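Chitooligosaccharide oxidase (Gibberella zeae, PDB 6Y0R) oxidises the C1 hydroxyl of chitooligosaccharides to the lactone, passing the electrons to molecular oxygen through a bicovalently bound FAD and releasing hydrogen peroxide. Local coordinates at residues I64-T69 / L112-S117; A185-P190 / G217-L222. All blocks are in the same frame, centred on the assembly; numbering follows the deposited sequence.

Contact 1. Residues I64-T69 / L112-S117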
loop_
_atom_site.group_PDB
_atom_site.type_symbol
_atom_site.label_atom_id
_atom_site.label_comp_id
_atom_site.label_asym_id
_atom_site.label_seq_id
_atom_site.Cartn_x
_atom_site.Cartn_y
_atom_site.Cartn_z
ATOM N N ILE A 64 -6.846 -17.038 16.289
ATOM C CA ILE A 64 -6.725 -16.864 14.824
ATOM C C ILE A 64 -7.836 -17.672 14.180
ATOM O O ILE A 64 -7.759 -18.933 14.238
ATOM C CB ILE A 64 -5.329 -17.269 14.325
ATOM C CG1 ILE A 64 -4.207 -16.527 15.037
ATOM C CG2 ILE A 64 -5.276 -17.094 12.823
ATOM C CD1 ILE A 64 -2.802 -16.892 14.577
ATOM N N ALA A 65 -8.822 -17.004 13.603
ATOM C CA ALA A 65 -9.887 -17.640 12.801
ATOM C C ALA A 65 -9.366 -17.789 11.361
ATOM O O ALA A 65 -8.687 -16.850 10.859
ATOM C CB ALA A 65 -11.167 -16.853 12.834
ATOM N N VAL A 66 -9.643 -18.933 10.723
ATOM C CA VAL A 66 -9.149 -19.239 9.358
ATOM C C VAL A 66 -10.327 -19.629 8.485
ATOM O O VAL A 66 -10.466 -20.767 8.023
ATOM C CB VAL A 66 -8.013 -20.268 9.355
ATOM C CG1 VAL A 66 -7.398 -20.325 7.970
ATOM C CG2 VAL A 66 -6.930 -19.969 10.371
ATOM N N PRO A 67 -11.217 -18.671 8.187
ATOM C CA PRO A 67 -12.433 -18.965 7.436
ATOM C C PRO A 67 -12.184 -19.268 5.958
ATOM O O PRO A 67 -11.299 -18.694 5.335
ATOM C CB PRO A 67 -13.272 -17.693 7.559
ATOM C CG PRO A 67 -12.195 -16.595 7.705
ATOM C CD PRO A 67 -11.105 -17.234 8.529
ATOM N N THR A 68 -12.992 -20.162 5.401
ATOM C CA THR A 68 -13.053 -20.405 3.931
ATOM C C THR A 68 -14.345 -19.892 3.301
ATOM O O THR A 68 -14.411 -19.902 2.051
ATOM C CB THR A 68 -12.872 -21.897 3.649
ATOM O OG1 THR A 68 -14.050 -22.558 4.124
ATOM C CG2 THR A 68 -11.664 -22.466 4.347
ATOM N N THR A 69 -15.338 -19.434 4.080
ATOM C CA THR A 69 -16.613 -18.900 3.561
ATOM C C THR A 69 -16.977 -17.586 4.254
ATOM O O THR A 69 -16.538 -17.395 5.399
ATOM C CB THR A 69 -17.763 -19.883 3.826
ATOM O OG1 THR A 69 -18.024 -19.920 5.228
ATOM C CG2 THR A 69 -17.423 -21.283 3.378
ATOM N N LEU A 112 -7.442 -14.287 6.194
ATOM C CA LEU A 112 -8.292 -14.394 4.972
ATOM C C LEU A 112 -7.557 -15.081 3.801
ATOM O O LEU A 112 -8.168 -15.182 2.744
ATOM C CB LEU A 112 -8.803 -13.017 4.532
ATOM C CG LEU A 112 -9.672 -12.296 5.560
ATOM C CD1 LEU A 112 -9.925 -10.856 5.173
ATOM C CD2 LEU A 112 -10.987 -13.054 5.759
ATOM N N ASP A 113 -6.307 -15.471 3.951
ATOM C CA ASP A 113 -5.501 -15.912 2.778
ATOM C C ASP A 113 -5.929 -17.309 2.279
ATOM O O ASP A 113 -5.394 -17.690 1.217
ATOM C CB ASP A 113 -3.989 -15.822 2.973
ATOM C CG ASP A 113 -3.318 -16.792 3.926
ATOM O OD1 ASP A 113 -4.016 -17.728 4.421
ATOM O OD2 ASP A 113 -2.102 -16.593 4.211
ATOM N N ARG A 114 -6.892 -17.994 2.913
ATOM C CA ARG A 114 -7.490 -19.217 2.297
ATOM C C ARG A 114 -8.522 -18.831 1.234
ATOM O O ARG A 114 -8.977 -19.708 0.462
ATOM C CB ARG A 114 -8.136 -20.118 3.357
ATOM C CG ARG A 114 -7.273 -20.489 4.541
ATOM C CD ARG A 114 -5.922 -21.091 4.232
ATOM N NE ARG A 114 -5.356 -21.771 5.383
ATOM C CZ ARG A 114 -4.574 -21.202 6.287
ATOM N NH1 ARG A 114 -4.136 -21.908 7.308
ATOM N NH2 ARG A 114 -4.226 -19.920 6.187
ATOM N N MET A 115 -8.973 -17.577 1.215
ATOM C CA MET A 115 -10.010 -17.093 0.295
ATOM C C MET A 115 -9.352 -16.167 -0.739
ATOM O O MET A 115 -9.136 -14.981 -0.453
ATOM C CB MET A 115 -11.122 -16.417 1.094
ATOM C CG MET A 115 -12.013 -17.422 1.774
ATOM S SD MET A 115 -13.371 -16.567 2.648
ATOM C CE MET A 115 -12.396 -15.950 3.992
ATOM N N TYR A 116 -9.042 -16.710 -1.923
ATOM C CA TYR A 116 -8.182 -16.012 -2.910
ATOM C C TYR A 116 -8.826 -16.099 -4.295
ATOM O O TYR A 116 -8.126 -15.923 -5.292
ATOM C CB TYR A 116 -6.746 -16.536 -2.836
ATOM C CG TYR A 116 -6.564 -18.024 -2.988
ATOM C CD1 TYR A 116 -6.608 -18.617 -4.239
ATOM C CD2 TYR A 116 -6.278 -18.811 -1.894
ATOM C CE1 TYR A 116 -6.440 -19.986 -4.383
ATOM C CE2 TYR A 116 -6.107 -20.183 -2.016
ATOM C CZ TYR A 116 -6.186 -20.762 -3.264
ATOM O OH TYR A 116 -5.975 -22.109 -3.363
ATOM N N SER A 117 -10.154 -16.253 -4.355
ATOM C CA SER A 117 -10.910 -16.366 -5.624
ATOM C C SER A 117 -10.768 -15.083 -6.439
ATOM O O SER A 117 -10.941 -13.979 -5.873
ATOM C CB SER A 117 -12.372 -16.661 -5.339
ATOM O OG SER A 117 -13.113 -16.552 -6.527
HETATM O O HOH W 1 -8.661 -17.658 5.208
#
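Val-66 and Pro-67 pack against Arg-114 and Met-115 where the end of strand 63-65 meets the type I beta turn Leu-112 to Met-115, in the FAD-binding PCMH-type domain. The turn closes with a backbone bond from Met-115 N to Leu-112 O.

Van der Waals packing, partly on backbone carbonyls, joins the segments. Met-115 bends at its last torsion (chi3 -74°), which brings the methyl CE back to Pro-67, 3.8 Å from its CG and packed closely, at 3.2 Å, on Pro-67 O. CG and SD of Met-115 lie against the carbonyl of Thr-68. Next along, Thr-69 is the N-cap of helix 70-83, its OG1 bonded to Gln-72 N. Leu-112 CD2 reaches the ring of Pro-67 more loosely, while the leucine also touches FAD.

The guanidinium of Arg-114 turns one face to Val-66, whose CG1 sits over its centre, 3.4 Å from CZ. Its edge serves a salt bridge within 112-117: NH2 makes a bent bond (138°) to the syn lone pair of Asp-113 OD1. Asp-49 is a second salt-bridge partner of that nitrogen, and Arg-133 of Asp-113 OD2.

Polar linkage between the segments runs through water: one molecule donates to Pro-67 O at 2.8 Å and accepts from Arg-114 N at 2.9 Å.

Contact 2. Residues A185-P190 / G217-L222. With FAD (flavin-adenine dinucleotide), chain B.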
loop_
_atom_site.group_PDB
_atom_site.type_symbol
_atom_site.label_atom_id
_atom_site.label_comp_id
_atom_site.label_asym_id
_atom_site.label_seq_id
_atom_site.Cartn_x
_atom_site.Cartn_y
_atom_site.Cartn_z
ATOM N N ALA A 185 -18.228 -3.442 -3.040
ATOM C CA ALA A 185 -17.586 -4.284 -2.012
ATOM C C ALA A 185 -18.658 -4.969 -1.173
ATOM O O ALA A 185 -19.767 -4.417 -1.017
ATOM C CB ALA A 185 -16.663 -3.461 -1.114
ATOM N N THR A 186 -18.305 -6.114 -0.647
ATOM C CA THR A 186 -19.108 -6.829 0.346
ATOM C C THR A 186 -18.356 -6.775 1.665
ATOM O O THR A 186 -17.161 -7.167 1.715
ATOM C CB THR A 186 -19.451 -8.225 -0.173
ATOM O OG1 THR A 186 -20.076 -8.035 -1.446
ATOM C CG2 THR A 186 -20.364 -8.958 0.779
ATOM N N VAL A 187 -19.050 -6.369 2.736
ATOM C CA VAL A 187 -18.412 -6.149 4.058
ATOM C C VAL A 187 -19.212 -6.896 5.108
ATOM O O VAL A 187 -20.468 -6.768 5.093
ATOM C CB VAL A 187 -18.339 -4.647 4.390
ATOM C CG1 VAL A 187 -17.576 -4.452 5.691
ATOM C CG2 VAL A 187 -17.747 -3.834 3.259
ATOM N N VAL A 188 -18.508 -7.621 5.954
ATOM C CA VAL A 188 -19.055 -8.191 7.203
ATOM C C VAL A 188 -18.937 -7.083 8.249
ATOM O O VAL A 188 -17.808 -6.802 8.707
ATOM C CB VAL A 188 -18.374 -9.490 7.638
ATOM C CG1 VAL A 188 -18.905 -9.956 8.998
ATOM C CG2 VAL A 188 -18.545 -10.581 6.562
ATOM N N LEU A 189 -20.063 -6.466 8.587
ATOM C CA LEU A 189 -20.058 -5.387 9.607
ATOM C C LEU A 189 -19.727 -5.960 10.965
ATOM O O LEU A 189 -19.740 -7.164 11.227
ATOM C CB LEU A 189 -21.383 -4.628 9.619
ATOM C CG LEU A 189 -21.756 -3.893 8.337
ATOM C CD1 LEU A 189 -23.061 -3.157 8.540
ATOM C CD2 LEU A 189 -20.680 -2.897 7.895
ATOM N N PRO A 190 -19.364 -5.099 11.929
ATOM C CA PRO A 190 -19.030 -5.596 13.261
ATOM C C PRO A 190 -20.130 -6.345 14.051
ATOM O O PRO A 190 -19.781 -7.013 15.016
ATOM C CB PRO A 190 -18.609 -4.303 13.988
ATOM C CG PRO A 190 -18.106 -3.436 12.864
ATOM C CD PRO A 190 -19.087 -3.674 11.730
ATOM N N GLY A 217 -15.269 -3.134 9.504
ATOM C CA GLY A 217 -15.626 -4.559 9.399
ATOM C C GLY A 217 -14.669 -5.304 8.493
ATOM O O GLY A 217 -13.638 -4.754 8.126
ATOM N N VAL A 218 -14.998 -6.549 8.168
ATOM C CA VAL A 218 -14.130 -7.410 7.314
ATOM C C VAL A 218 -14.642 -7.304 5.883
ATOM O O VAL A 218 -15.766 -7.726 5.576
ATOM C CB VAL A 218 -14.068 -8.861 7.787
ATOM C CG1 VAL A 218 -13.090 -9.632 6.898
ATOM C CG2 VAL A 218 -13.700 -9.034 9.250
ATOM N N VAL A 219 -13.816 -6.789 4.977
ATOM C CA VAL A 219 -14.160 -6.796 3.539
ATOM C C VAL A 219 -13.979 -8.244 3.098
ATOM O O VAL A 219 -12.962 -8.850 3.451
ATOM C CB VAL A 219 -13.318 -5.788 2.738
ATOM C CG1 VAL A 219 -13.603 -5.900 1.242
ATOM C CG2 VAL A 219 -13.599 -4.372 3.241
ATOM N N VAL A 220 -14.976 -8.836 2.435
ATOM C CA VAL A 220 -14.865 -10.279 2.029
ATOM C C VAL A 220 -14.945 -10.405 0.504
ATOM O O VAL A 220 -14.640 -11.506 0.030
ATOM C CB VAL A 220 -15.952 -11.153 2.686
ATOM C CG1 VAL A 220 -15.712 -11.286 4.164
ATOM C CG2 VAL A 220 -17.337 -10.601 2.416
ATOM N N GLU A 221 -15.306 -9.356 -0.205
ATOM C CA GLU A 221 -15.293 -9.279 -1.690
ATOM C C GLU A 221 -15.107 -7.832 -2.128
ATOM O O GLU A 221 -15.742 -6.895 -1.589
ATOM C CB GLU A 221 -16.583 -9.847 -2.289
ATOM C CG GLU A 221 -16.470 -10.129 -3.783
ATOM C CD GLU A 221 -17.772 -10.592 -4.430
ATOM O OE1 GLU A 221 -17.953 -11.814 -4.540
ATOM O OE2 GLU A 221 -18.600 -9.718 -4.829
ATOM N N LEU A 222 -14.311 -7.654 -3.162
ATOM C CA LEU A 222 -14.104 -6.374 -3.830
ATOM C C LEU A 222 -14.469 -6.566 -5.287
ATOM O O LEU A 222 -14.044 -7.585 -5.855
ATOM C CB LEU A 222 -12.633 -5.960 -3.720
ATOM C CG LEU A 222 -12.201 -5.660 -2.289
ATOM C CD1 LEU A 222 -10.694 -5.618 -2.167
ATOM C CD2 LEU A 222 -12.821 -4.340 -1.871
HETATM P PA FAD B . -2.306 -6.924 5.924
HETATM O O1A FAD B . -1.226 -6.798 6.919
HETATM O O2A FAD B . -3.045 -8.195 5.789
HETATM O O5B FAD B . -3.386 -5.772 6.125
HETATM C C5B FAD B . -3.050 -4.387 6.025
HETATM C C4B FAD B . -4.113 -3.559 6.722
HETATM O O4B FAD B . -5.381 -3.728 6.038
HETATM C C3B FAD B . -4.431 -3.906 8.191
HETATM O O3B FAD B . -4.941 -2.761 8.887
HETATM C C2B FAD B . -5.534 -4.944 8.046
HETATM O O2B FAD B . -6.325 -5.140 9.221
HETATM C C1B FAD B . -6.317 -4.366 6.899
HETATM N N9A FAD B . -7.066 -5.339 6.121
HETATM C C8A FAD B . -6.533 -6.317 5.322
HETATM N N7A FAD B . -7.465 -7.059 4.738
HETATM C C5A FAD B . -8.668 -6.532 5.196
HETATM C C6A FAD B . -10.009 -6.882 4.952
HETATM N N6A FAD B . -10.335 -7.868 4.113
HETATM N N1A FAD B . -10.989 -6.182 5.589
HETATM C C2A FAD B . -10.600 -5.210 6.439
HETATM N N3A FAD B . -9.370 -4.776 6.727
HETATM C C4A FAD B . -8.431 -5.486 6.072
HETATM N N1 FAD B . 2.229 -0.652 -1.567
HETATM C C2 FAD B . 1.979 0.032 -2.694
HETATM O O2 FAD B . 1.049 0.916 -2.729
HETATM N N3 FAD B . 2.696 -0.244 -3.823
HETATM C C4 FAD B . 3.698 -1.200 -3.880
HETATM O O4 FAD B . 4.305 -1.414 -4.944
HETATM C C4X FAD B . 3.975 -1.943 -2.708
HETATM N N5 FAD B . 4.893 -2.912 -2.744
HETATM C C5X FAD B . 5.037 -3.701 -1.624
HETATM C C6 FAD B . 5.952 -4.788 -1.657
HETATM C C7 FAD B . 6.142 -5.591 -0.545
HETATM C C7M FAD B . 7.141 -6.731 -0.577
HETATM C C8 FAD B . 5.348 -5.359 0.653
HETATM C C8M FAD B . 5.406 -6.263 1.869
HETATM C C9 FAD B . 4.478 -4.249 0.679
HETATM C C9A FAD B . 4.317 -3.416 -0.437
HETATM N N10 FAD B . 3.411 -2.342 -0.408
HETATM C C10 FAD B . 3.179 -1.583 -1.561
HETATM C "C1'" FAD B . 2.665 -1.992 0.805
HETATM C "C2'" FAD B . 1.293 -2.670 0.828
HETATM O "O2'" FAD B . 0.385 -2.007 -0.053
HETATM C "C3'" FAD B . 0.777 -2.619 2.243
HETATM O "O3'" FAD B . 1.740 -3.342 3.045
HETATM C "C4'" FAD B . -0.618 -3.243 2.320
HETATM O "O4'" FAD B . -1.383 -2.692 3.408
HETATM C "C5'" FAD B . -0.487 -4.731 2.479
HETATM O "O5'" FAD B . -1.768 -5.378 2.358
HETATM P P FAD B . -1.901 -6.842 2.950
HETATM O O1P FAD B . -3.284 -7.320 2.705
HETATM O O2P FAD B . -0.783 -7.719 2.518
HETATM O O3P FAD B . -1.609 -6.556 4.518
HETATM O O HOH W 2 -18.553 -7.243 -3.733
#
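Thr-186 faces both Val-220 and Glu-221 in a classic beta bulge, set in an antiparallel pairing of strands 182-188 and 218-228 within the FAD-binding PCMH-type domain. Its carbonyl oxygen accepts a nearly straight bond from Val-220 N (2.8 Å, 172°) and a weak one from Glu-221 N, while its own N donates to Glu-221 O. Beyond the bulge, Val-188 and Val-218 form a regular hydrogen-bonded pair, Val-188 N giving to Val-218 O at 2.8 Å. The pairing of Val-187 with Val-219 is non-hydrogen-bonded, which leaves the backbone of Val-219 turned toward the cofactor. It reads the adenine through two complementary bonds: Val-219 N donates to FAD N1A at 3.0 Å, and FAD N6A donates to Val-219 O at 2.9 Å.

Side chains meet on both faces of the pair. Val-187 CG2 touches Val-219 CG2 on the face where Ala-185 CB reaches Leu-222 CD2. In Val-220, turned by the bulge, CG1 lies anti to the carbonyl carbon (chi1 -69°) and points at Val-188, 3.8 Å from its CG2; the other methyl, between N and C, packs on Thr-186 CG2. Gly-217, with a positive phi of 125°, brings its CA to 3.2 Å from Val-188 O in a CA-H...O contact.

Farther out, helix 70-83 places Val-73 and Val-77 against Val-188 and Val-218, and helix 203-212 brings Leu-205 to Val-187 and Ile-209 to Val-219. Beside the bulge, a water links Thr-186 OG1 to Glu-221, donating to OE2 at 2.7 Å.

Overall arrangement
Both contacts belong to the FAD-binding domain and share helix 70-83, whose Val-73 touches Pro-67 and Met-115 of contact 1 as well as Val-188 and Val-218 of contact 2. Contact 2 is the buried one, a strand pair joined by direct backbone bonds and valine packing. Contact 1 lies partly at the surface, where a turn meets a strand end through methionine and proline, and its polar chemistry is that of a bridging water and salt bridges. The centres of contact 1 and contact 2 are about 13 Å apart. The two nevertheless meet near the adenine of the cofactor, where Leu-112 CD1 of contact 1 packs 3.8 Å from Val-218 CG1 of contact 2.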